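Local coordinates for protein cellulose 1,4-beta-cellobiosidase (Thermobifida fusca, PDB 4JJJ) that probably hydrolyses cellulose from chain ends to release cellobiose, the part given here being the family 48 catalytic domain of a longer protein, at residues P102-P110 against S380-P388; R264-F272 against A314-S322. The protein carries 1 engineered substitution. One frame throughout, in Å; residues are numbered along the deposited sequence.

How the contacts relate
Contact 2 is core: every touching residue is buried, as 264-272 packs on strand 314-317 and the bend that leads to strand 321-323. Contact 1 lies farther from the centre of the chain, where two irregular loops meet partly in solvent, and it buries about half as much surface. Water bridges do much of the joining in contact 1, whereas direct side-chain bonds and weak backbone bonds dominate contact 2. Along the sequence contact 2 is nested inside the loop closed by contact 1. The two meet through a salt bridge between E108 and K270 and a probable hydrogen bond between Y385 and D269, and both touch the same two bound glucose units.

Contact 1 of 2, residues P102-P110 against S380-P388; sequences PATYIPEQP and SWKGSYDTP. With FE (Fe (III) ion), chain N; BGC (beta-D-glucopyranose), chain D; BGC (beta-D-glucopyranose), chain B.
Loop 102-110 lines part of the glycan pocket, and loop 380-388 packs against its E108 and Y105 through G383, S384 and Y385. E108 N donates to G383 O at 3.1 Å, nearly straight at 158° but from above the carbonyl plane, off the lone pairs. The E108 side chain then runs past the same carbonyl: with CG beside the backbone N (chi1 -60°) and the chain extended beyond, CG sits 3.2 Å from G383 O. E108 OE1 ends 3.5 Å from G383 CA, where a beta carbon would collide with it.

Two waters stitch the backbones together. One donates to I106 O and to G383 O; the other accepts from S384 OG and donates to E108 O and K382 O, so it spends three bonds on the junction. Beside them the Y105 hydroxyl pushes in, its OH 3.2 Å from S384 CA, which lies at the ring edge. The two tyrosines pass one another head to tail, CE1 of Y105 3.6 Å from CE2 of Y385, at an oblique 38° between planes. S380 OG lies over the centre of one Y385 face and accepts from Y385 N at 3.0 Å. Farther along, D386 OD1 binds the iron ion at 2.2 Å together with four waters, and also accepts from T387 N.

On the sugar side, T104 N donates to O2 of one glucose and T104 O accepts from O6 of the next at 2.7 Å. The carboxylate of E108, braced on G383, lies in the pocket beside a sugar and, through OE2, probably also helps to position K270 there.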
loop_
_atom_site.group_PDB
_atom_site.type_symbol
_atom_site.label_atom_id
_atom_site.label_comp_id
_atom_site.label_asym_id
_atom_site.label_seq_id
_atom_site.Cartn_x
_atom_site.Cartn_y
_atom_site.Cartn_z
ATOM N N PRO A 102 -4.265 15.392 19.530
ATOM C CA PRO A 102 -4.677 14.706 18.307
ATOM C C PRO A 102 -5.451 13.468 18.407
ATOM O O PRO A 102 -6.255 13.190 17.499
ATOM C CB PRO A 102 -3.346 14.422 17.585
ATOM C CG PRO A 102 -2.303 15.191 18.276
ATOM C CD PRO A 102 -2.805 15.473 19.688
ATOM N N ALA A 103 -5.261 12.713 19.485
ATOM C CA ALA A 103 -5.815 11.389 19.612
ATOM C C ALA A 103 -5.616 10.958 21.045
ATOM O O ALA A 103 -4.735 11.493 21.743
ATOM C CB ALA A 103 -5.128 10.421 18.653
ATOM N N THR A 104 -6.367 9.943 21.462
ATOM C CA THR A 104 -6.124 9.225 22.701
ATOM C C THR A 104 -5.414 7.938 22.427
ATOM O O THR A 104 -5.835 7.161 21.562
ATOM C CB THR A 104 -7.476 8.954 23.480
ATOM O OG1 THR A 104 -8.132 10.232 23.714
ATOM C CG2 THR A 104 -7.141 8.256 24.830
ATOM N N TYR A 105 -4.332 7.660 23.154
ATOM C CA TYR A 105 -3.659 6.413 22.974
ATOM C C TYR A 105 -4.500 5.162 23.231
ATOM O O TYR A 105 -5.236 5.086 24.233
ATOM C CB TYR A 105 -2.457 6.367 23.901
ATOM C CG TYR A 105 -1.649 5.100 23.887
ATOM C CD1 TYR A 105 -0.732 4.826 22.895
ATOM C CD2 TYR A 105 -1.730 4.162 24.909
ATOM C CE1 TYR A 105 -0.017 3.658 22.870
ATOM C CE2 TYR A 105 -0.985 3.020 24.934
ATOM C CZ TYR A 105 -0.079 2.737 23.966
ATOM O OH TYR A 105 0.698 1.611 24.039
ATOM N N ILE A 106 -4.365 4.188 22.327
ATOM C CA ILE A 106 -4.892 2.844 22.538
ATOM C C ILE A 106 -3.735 1.909 22.224
ATOM O O ILE A 106 -3.141 2.013 21.121
ATOM C CB ILE A 106 -6.092 2.556 21.597
ATOM C CG1 ILE A 106 -7.303 3.429 21.914
ATOM C CG2 ILE A 106 -6.438 1.099 21.644
ATOM C CD1 ILE A 106 -8.354 3.458 20.839
ATOM N N PRO A 107 -3.381 0.997 23.096
ATOM C CA PRO A 107 -2.253 0.110 22.732
ATOM C C PRO A 107 -2.625 -0.899 21.704
ATOM O O PRO A 107 -3.744 -1.410 21.686
ATOM C CB PRO A 107 -1.942 -0.601 24.066
ATOM C CG PRO A 107 -3.217 -0.577 24.756
ATOM C CD PRO A 107 -3.849 0.712 24.489
ATOM N N GLU A 108 -1.723 -1.210 20.794
ATOM C CA GLU A 108 -1.925 -2.375 19.957
ATOM C C GLU A 108 -1.745 -3.609 20.828
ATOM O O GLU A 108 -1.029 -3.595 21.813
ATOM C CB GLU A 108 -0.953 -2.381 18.763
ATOM C CG GLU A 108 -1.203 -1.094 17.932
ATOM C CD GLU A 108 -0.375 -0.911 16.645
ATOM O OE1 GLU A 108 0.282 -1.987 16.280
ATOM O OE2 GLU A 108 -0.423 0.284 16.086
ATOM N N GLN A 109 -2.434 -4.675 20.487
ATOM C CA GLN A 109 -2.346 -5.892 21.302
ATOM C C GLN A 109 -1.599 -6.977 20.535
ATOM O O GLN A 109 -1.609 -7.042 19.257
ATOM C CB GLN A 109 -3.769 -6.323 21.685
ATOM C CG GLN A 109 -4.613 -5.294 22.363
ATOM C CD GLN A 109 -4.235 -5.175 23.828
ATOM O OE1 GLN A 109 -3.442 -5.989 24.340
ATOM N NE2 GLN A 109 -4.649 -4.087 24.459
ATOM N N PRO A 110 -1.047 -7.966 21.227
ATOM C CA PRO A 110 -0.251 -8.982 20.489
ATOM C C PRO A 110 -1.013 -9.966 19.592
ATOM O O PRO A 110 -0.418 -10.512 18.611
ATOM C CB PRO A 110 0.452 -9.727 21.601
ATOM C CG PRO A 110 0.108 -9.124 22.902
ATOM C CD PRO A 110 -0.868 -8.016 22.689
ATOM N N SER A 380 7.662 2.455 17.742
ATOM C CA SER A 380 6.737 1.871 18.730
ATOM C C SER A 380 6.825 0.376 18.650
ATOM O O SER A 380 6.136 -0.303 17.861
ATOM C CB SER A 380 5.332 2.302 18.488
ATOM O OG SER A 380 4.395 1.857 19.489
ATOM N N TRP A 381 7.722 -0.234 19.472
ATOM C CA TRP A 381 7.825 -1.652 19.448
ATOM C C TRP A 381 6.477 -2.357 19.785
ATOM O O TRP A 381 5.880 -2.105 20.818
ATOM C CB TRP A 381 8.965 -2.089 20.422
ATOM C CG TRP A 381 9.456 -3.444 20.154
ATOM C CD1 TRP A 381 9.318 -4.529 20.985
ATOM C CD2 TRP A 381 10.159 -3.929 18.995
ATOM N NE1 TRP A 381 9.845 -5.644 20.381
ATOM C CE2 TRP A 381 10.362 -5.295 19.158
ATOM C CE3 TRP A 381 10.620 -3.326 17.819
ATOM C CZ2 TRP A 381 11.041 -6.077 18.200
ATOM C CZ3 TRP A 381 11.276 -4.065 16.880
ATOM C CH2 TRP A 381 11.495 -5.451 17.076
ATOM N N LYS A 382 6.100 -3.297 18.929
ATOM C CA LYS A 382 4.916 -4.113 19.045
ATOM C C LYS A 382 3.693 -3.223 19.024
ATOM O O LYS A 382 2.558 -3.624 19.453
ATOM C CB LYS A 382 4.967 -5.000 20.267
ATOM C CG LYS A 382 5.953 -6.127 20.021
ATOM C CD LYS A 382 6.128 -6.877 21.298
ATOM C CE LYS A 382 7.068 -8.028 21.044
ATOM N NZ LYS A 382 7.294 -8.768 22.334
ATOM N N GLY A 383 3.857 -2.007 18.602
ATOM C CA GLY A 383 2.715 -1.056 18.634
ATOM C C GLY A 383 2.146 -0.651 19.998
ATOM O O GLY A 383 1.052 -0.090 20.040
ATOM N N SER A 384 2.976 -0.747 21.014
ATOM C CA SER A 384 2.616 -0.325 22.372
ATOM C C SER A 384 3.840 0.305 23.065
ATOM O O SER A 384 3.917 0.339 24.285
ATOM C CB SER A 384 2.026 -1.456 23.165
ATOM O OG SER A 384 2.968 -2.539 23.284
ATOM N N TYR A 385 4.798 0.834 22.302
ATOM C CA TYR A 385 6.009 1.420 22.821
ATOM C C TYR A 385 6.696 0.401 23.798
ATOM O O TYR A 385 7.124 0.840 24.885
ATOM C CB TYR A 385 5.800 2.798 23.469
ATOM C CG TYR A 385 5.142 3.770 22.482
ATOM C CD1 TYR A 385 5.852 4.328 21.465
ATOM C CD2 TYR A 385 3.776 4.024 22.522
ATOM C CE1 TYR A 385 5.206 5.111 20.475
ATOM C CE2 TYR A 385 3.136 4.803 21.561
ATOM C CZ TYR A 385 3.881 5.355 20.540
ATOM O OH TYR A 385 3.219 6.121 19.628
ATOM N N ASP A 386 6.724 -0.865 23.417
ATOM C CA ASP A 386 7.215 -1.949 24.248
ATOM C C ASP A 386 8.721 -1.922 24.211
ATOM O O ASP A 386 9.365 -1.128 23.590
ATOM C CB ASP A 386 6.721 -3.293 23.742
ATOM C CG ASP A 386 6.489 -4.316 24.822
ATOM O OD1 ASP A 386 7.000 -4.095 25.979
ATOM O OD2 ASP A 386 5.664 -5.238 24.494
ATOM N N THR A 387 9.283 -2.821 25.015
ATOM C CA THR A 387 10.740 -2.902 25.169
ATOM C C THR A 387 11.307 -3.846 24.173
ATOM O O THR A 387 11.007 -5.046 24.133
ATOM C CB THR A 387 10.993 -3.491 26.578
ATOM O OG1 THR A 387 10.495 -2.523 27.501
ATOM C CG2 THR A 387 12.530 -3.750 26.679
ATOM N N PRO A 388 12.133 -3.337 23.244
ATOM C CA PRO A 388 12.729 -4.291 22.356
ATOM C C PRO A 388 13.885 -5.057 22.950
ATOM O O PRO A 388 14.442 -4.547 23.962
ATOM C CB PRO A 388 13.246 -3.413 21.225
ATOM C CG PRO A 388 12.835 -2.078 21.528
ATOM C CD PRO A 388 12.605 -1.998 23.005
HETATM FE FE FE N . 6.572 -5.343 27.685
HETATM C C2 BGC D . -9.702 4.046 16.767
HETATM C C3 BGC D . -10.289 5.374 17.229
HETATM C C4 BGC D . -9.232 6.167 18.041
HETATM C C5 BGC D . -7.953 6.287 17.208
HETATM C C6 BGC D . -6.783 6.931 18.025
HETATM C C1 BGC D . -8.447 4.324 15.941
HETATM O O2 BGC D . -10.682 3.430 15.955
HETATM O O3 BGC D . -11.435 5.071 18.058
HETATM O O4 BGC D . -9.673 7.504 18.276
HETATM O O5 BGC D . -7.527 4.972 16.832
HETATM O O6 BGC D . -6.369 6.109 19.117
HETATM C C2 BGC B . -10.234 9.241 19.736
HETATM C C3 BGC B . -10.944 9.653 21.045
HETATM C C4 BGC B . -12.342 9.021 21.099
HETATM C C5 BGC B . -12.276 7.498 20.812
HETATM C C6 BGC B . -13.568 6.677 20.842
HETATM C C1 BGC B . -10.277 7.745 19.568
HETATM O O2 BGC B . -8.943 9.740 19.824
HETATM O O3 BGC B . -11.089 11.102 21.093
HETATM O O4 BGC B . -12.763 9.022 22.533
HETATM O O5 BGC B . -11.669 7.348 19.479
HETATM O O6 BGC B . -13.453 5.373 21.418
HETATM O O HOH W 1 -0.693 2.021 19.660
HETATM O O HOH W 2 1.649 -4.740 21.876
HETATM O O HOH W 3 4.922 -6.302 26.979
HETATM O O HOH W 4 8.460 -6.731 27.661
HETATM O O HOH W 5 6.961 -6.521 26.151
HETATM O O HOH W 6 8.515 -4.987 27.576
#

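Contact 2 of 2, residues R264-F272 against A314-S322; sequences RYAMFDKYF and AWRIGSSSS. With BGC (beta-D-glucopyranose), chain D; BGC (beta-D-glucopyranose), chain C; BGC (beta-D-glucopyranose), chain B.
K270 runs alongside I317, both side chains heading for the sugars, with CE of K270 3.9 Å from CD1 of I317. With chi1 at -171° and every later torsion extended, K270 carries NZ to a glucose, where it donates to O2 at 3.1 Å and more weakly to O3; E108 is its carboxylate partner. Y271 lies next to I317 too, its CE1 against CG2, and its OH donates at 2.7 Å to O6 of the neighbouring glucose, which meets the ring at its edge. W315 lays one indole face against that second sugar, O4 being 3.6 Å from CD1. With a serine here the flat indole surface is gone, and the sugar, still held at O6, would probably be able to tilt.

Behind the pocket, S320 OG works both ways: it donates to D269 OD1 at 2.7 Å, from well above the carboxylate plane, and accepts from K270 N at 173°. D269 OD2 takes Y271 N in an Asx turn, within the type I turn from D269 to F272. The backbones come close at G318, whose N donates weakly to K270 O; S319 N donates weakly to F268 O, and a beta carbon on G318 would run into that oxygen. A water joins K270 O to R316 O. At the other end R316 NH1 gives an almost straight bond, 3.0 Å long, to Y265 OH, which lies in the guanidinium plane while the ring stands 80° to it; D128 is that hydroxyl's further partner.

With the direct main-chain bonds across the contact weak, much of the hold on this buried turn seems to fall to D269 and S320, which fix the backbone from which K270 and Y271 reach the sugars.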
loop_
_atom_site.group_PDB
_atom_site.type_symbol
_atom_site.label_atom_id
_atom_site.label_comp_id
_atom_site.label_asym_id
_atom_site.label_seq_id
_atom_site.Cartn_x
_atom_site.Cartn_y
_atom_site.Cartn_z
ATOM N N ARG A 264 2.588 14.010 4.235
ATOM C CA ARG A 264 3.484 14.149 5.410
ATOM C C ARG A 264 2.976 13.531 6.706
ATOM O O ARG A 264 3.761 13.237 7.565
ATOM C CB ARG A 264 3.884 15.624 5.672
ATOM C CG ARG A 264 4.606 16.296 4.486
ATOM C CD ARG A 264 5.023 17.732 4.742
ATOM N NE ARG A 264 3.858 18.542 4.887
ATOM C CZ ARG A 264 3.779 19.717 5.570
ATOM N NH1 ARG A 264 4.762 20.139 6.341
ATOM N NH2 ARG A 264 2.648 20.384 5.514
ATOM N N TYR A 265 1.697 13.384 6.879
ATOM C CA TYR A 265 1.168 12.681 8.086
ATOM C C TYR A 265 1.810 11.305 8.237
ATOM O O TYR A 265 2.031 10.840 9.375
ATOM C CB TYR A 265 -0.374 12.523 8.022
ATOM C CG TYR A 265 -1.046 13.662 8.670
ATOM C CD1 TYR A 265 -1.060 13.797 10.057
ATOM C CD2 TYR A 265 -1.672 14.600 7.896
ATOM C CE1 TYR A 265 -1.701 14.867 10.678
ATOM C CE2 TYR A 265 -2.285 15.704 8.472
ATOM C CZ TYR A 265 -2.349 15.829 9.869
ATOM O OH TYR A 265 -2.909 16.942 10.508
ATOM N N ALA A 266 2.192 10.610 7.131
ATOM C CA ALA A 266 2.855 9.324 7.212
ATOM C C ALA A 266 4.268 9.391 7.847
ATOM O O ALA A 266 4.794 8.354 8.193
ATOM C CB ALA A 266 2.921 8.696 5.814
ATOM N N MET A 267 4.820 10.610 7.951
ATOM C CA MET A 267 6.165 10.837 8.440
ATOM C C MET A 267 6.278 10.920 9.943
ATOM O O MET A 267 7.398 11.088 10.478
ATOM C CB MET A 267 6.705 12.095 7.814
ATOM C CG MET A 267 6.946 12.030 6.325
ATOM S SD MET A 267 7.703 13.571 5.792
ATOM C CE MET A 267 7.601 13.450 4.037
ATOM N N PHE A 268 5.115 10.831 10.615
ATOM C CA PHE A 268 5.027 11.072 12.080
ATOM C C PHE A 268 4.746 9.815 12.857
ATOM O O PHE A 268 3.959 8.975 12.416
ATOM C CB PHE A 268 4.042 12.180 12.395
ATOM C CG PHE A 268 4.542 13.481 11.989
ATOM C CD1 PHE A 268 4.452 13.850 10.649
ATOM C CD2 PHE A 268 5.192 14.337 12.865
ATOM C CE1 PHE A 268 4.981 15.049 10.207
ATOM C CE2 PHE A 268 5.706 15.541 12.429
ATOM C CZ PHE A 268 5.611 15.918 11.096
ATOM N N ASP A 269 5.265 9.742 14.073
ATOM C CA ASP A 269 4.876 8.675 15.003
ATOM C C ASP A 269 3.326 8.631 15.133
ATOM O O ASP A 269 2.669 9.669 15.088
ATOM C CB ASP A 269 5.505 8.969 16.381
ATOM C CG ASP A 269 5.191 7.901 17.400
ATOM O OD1 ASP A 269 5.904 6.865 17.396
ATOM O OD2 ASP A 269 4.251 8.123 18.184
ATOM N N LYS A 270 2.790 7.439 15.390
ATOM C CA LYS A 270 1.378 7.260 15.459
ATOM C C LYS A 270 0.723 8.310 16.361
ATOM O O LYS A 270 -0.299 8.877 16.011
ATOM C CB LYS A 270 1.064 5.883 15.914
ATOM C CG LYS A 270 -0.363 5.438 15.844
ATOM C CD LYS A 270 -0.620 4.024 16.400
ATOM C CE LYS A 270 -2.088 3.654 16.340
ATOM N NZ LYS A 270 -2.267 2.279 16.836
ATOM N N TYR A 271 1.259 8.426 17.586
ATOM C CA TYR A 271 0.695 9.341 18.545
ATOM C C TYR A 271 1.608 10.551 18.786
ATOM O O TYR A 271 1.586 11.189 19.873
ATOM C CB TYR A 271 0.373 8.614 19.854
ATOM C CG TYR A 271 -0.778 7.668 19.715
ATOM C CD1 TYR A 271 -2.062 8.147 19.625
ATOM C CD2 TYR A 271 -0.533 6.260 19.625
ATOM C CE1 TYR A 271 -3.153 7.245 19.430
ATOM C CE2 TYR A 271 -1.600 5.375 19.432
ATOM C CZ TYR A 271 -2.889 5.913 19.329
ATOM O OH TYR A 271 -3.922 4.959 19.174
ATOM N N PHE A 272 2.317 10.964 17.760
ATOM C CA PHE A 272 3.172 12.109 17.746
ATOM C C PHE A 272 4.154 12.090 18.946
ATOM O O PHE A 272 4.453 13.141 19.471
ATOM C CB PHE A 272 2.333 13.410 17.676
ATOM C CG PHE A 272 1.556 13.548 16.378
ATOM C CD1 PHE A 272 2.173 14.062 15.242
ATOM C CD2 PHE A 272 0.209 13.122 16.301
ATOM C CE1 PHE A 272 1.432 14.059 14.060
ATOM C CE2 PHE A 272 -0.513 13.176 15.119
ATOM C CZ PHE A 272 0.140 13.611 13.981
ATOM N N ALA A 314 -12.753 14.741 17.006
ATOM C CA ALA A 314 -12.066 14.263 15.792
ATOM C C ALA A 314 -10.659 13.958 16.203
ATOM O O ALA A 314 -10.169 14.386 17.307
ATOM C CB ALA A 314 -12.098 15.265 14.642
ATOM N N TRP A 315 -9.987 13.093 15.431
ATOM C CA TRP A 315 -8.673 12.678 15.778
ATOM C C TRP A 315 -7.875 12.359 14.460
ATOM O O TRP A 315 -8.445 12.214 13.346
ATOM C CB TRP A 315 -8.671 11.422 16.605
ATOM C CG TRP A 315 -9.439 10.330 15.992
ATOM C CD1 TRP A 315 -10.790 10.125 16.136
ATOM C CD2 TRP A 315 -8.964 9.333 15.084
ATOM N NE1 TRP A 315 -11.193 9.043 15.350
ATOM C CE2 TRP A 315 -10.064 8.487 14.766
ATOM C CE3 TRP A 315 -7.704 9.016 14.554
ATOM C CZ2 TRP A 315 -9.970 7.422 13.875
ATOM C CZ3 TRP A 315 -7.586 7.929 13.693
ATOM C CH2 TRP A 315 -8.733 7.127 13.335
ATOM N N ARG A 316 -6.546 12.320 14.645
ATOM C CA ARG A 316 -5.572 11.979 13.562
ATOM C C ARG A 316 -4.433 11.252 14.184
ATOM O O ARG A 316 -3.982 11.569 15.335
ATOM C CB ARG A 316 -5.030 13.206 12.844
ATOM C CG ARG A 316 -6.118 14.008 12.139
ATOM C CD ARG A 316 -5.635 15.235 11.408
ATOM N NE ARG A 316 -6.817 15.914 10.904
ATOM C CZ ARG A 316 -6.847 17.050 10.222
ATOM N NH1 ARG A 316 -5.749 17.729 9.895
ATOM N NH2 ARG A 316 -8.015 17.530 9.836
ATOM N N ILE A 317 -3.876 10.281 13.409
ATOM C CA ILE A 317 -2.681 9.530 13.808
ATOM C C ILE A 317 -1.773 9.445 12.611
ATOM O O ILE A 317 -2.284 9.337 11.488
ATOM C CB ILE A 317 -2.947 8.170 14.409
ATOM C CG1 ILE A 317 -3.736 7.239 13.408
ATOM C CG2 ILE A 317 -3.762 8.274 15.746
ATOM C CD1 ILE A 317 -4.204 5.884 13.926
ATOM N N GLY A 318 -0.462 9.435 12.848
ATOM C CA GLY A 318 0.542 8.946 11.895
ATOM C C GLY A 318 0.649 7.497 12.065
ATOM O O GLY A 318 -0.279 6.799 12.410
ATOM N N SER A 319 1.857 6.945 11.819
ATOM C CA SER A 319 2.153 5.575 12.157
ATOM C C SER A 319 3.629 5.430 12.420
ATOM O O SER A 319 4.425 6.145 11.809
ATOM C CB SER A 319 1.536 4.538 11.253
ATOM O OG SER A 319 2.379 4.263 10.201
ATOM N N SER A 320 4.014 4.515 13.284
ATOM C CA SER A 320 5.352 4.496 13.828
ATOM C C SER A 320 6.351 3.570 13.120
ATOM O O SER A 320 7.573 3.707 13.350
ATOM C CB SER A 320 5.287 4.024 15.283
ATOM O OG SER A 320 4.502 4.948 16.046
ATOM N N SER A 321 5.844 2.705 12.256
ATOM C CA SER A 321 6.691 1.653 11.650
ATOM C C SER A 321 6.701 1.856 10.145
ATOM O O SER A 321 5.607 2.120 9.530
ATOM C CB SER A 321 6.158 0.288 11.979
ATOM O OG SER A 321 7.005 -0.708 11.474
ATOM N N SER A 322 7.889 1.726 9.549
ATOM C CA SER A 322 8.111 1.992 8.115
ATOM C C SER A 322 8.793 0.831 7.482
ATOM O O SER A 322 9.660 0.169 8.094
ATOM C CB SER A 322 8.895 3.299 7.867
ATOM O OG SER A 322 8.249 4.453 8.398
HETATM C C2 BGC D . -9.702 4.046 16.767
HETATM C C3 BGC D . -10.289 5.374 17.229
HETATM C C4 BGC D . -9.232 6.167 18.041
HETATM C C5 BGC D . -7.953 6.287 17.208
HETATM C C6 BGC D . -6.783 6.931 18.025
HETATM C C1 BGC D . -8.447 4.324 15.941
HETATM O O2 BGC D . -10.682 3.430 15.955
HETATM O O3 BGC D . -11.435 5.071 18.058
HETATM O O4 BGC D . -9.673 7.504 18.276
HETATM O O5 BGC D . -7.527 4.972 16.832
HETATM O O6 BGC D . -6.369 6.109 19.117
HETATM C C2 BGC C . -4.844 1.953 13.901
HETATM C C3 BGC C . -5.786 2.312 15.031
HETATM C C4 BGC C . -6.992 3.100 14.554
HETATM C C5 BGC C . -7.647 2.448 13.364
HETATM C C6 BGC C . -8.720 3.225 12.699
HETATM C C1 BGC C . -5.657 1.275 12.770
HETATM O O2 BGC C . -3.759 1.132 14.313
HETATM O O3 BGC C . -5.068 3.070 16.042
HETATM O O4 BGC C . -7.927 3.088 15.686
HETATM O O5 BGC C . -6.660 2.171 12.322
HETATM O O6 BGC C . -9.349 2.489 11.666
HETATM C C2 BGC B . -10.234 9.241 19.736
HETATM C C3 BGC B . -10.944 9.653 21.045
HETATM C C4 BGC B . -12.342 9.021 21.099
HETATM C C5 BGC B . -12.276 7.498 20.812
HETATM C C6 BGC B . -13.568 6.677 20.842
HETATM C C1 BGC B . -10.277 7.745 19.568
HETATM O O2 BGC B . -8.943 9.740 19.824
HETATM O O3 BGC B . -11.089 11.102 21.093
HETATM O O4 BGC B . -12.763 9.022 22.533
HETATM O O5 BGC B . -11.669 7.348 19.479
HETATM O O6 BGC B . -13.453 5.373 21.418
HETATM O O HOH W 7 -2.037 10.901 17.280
#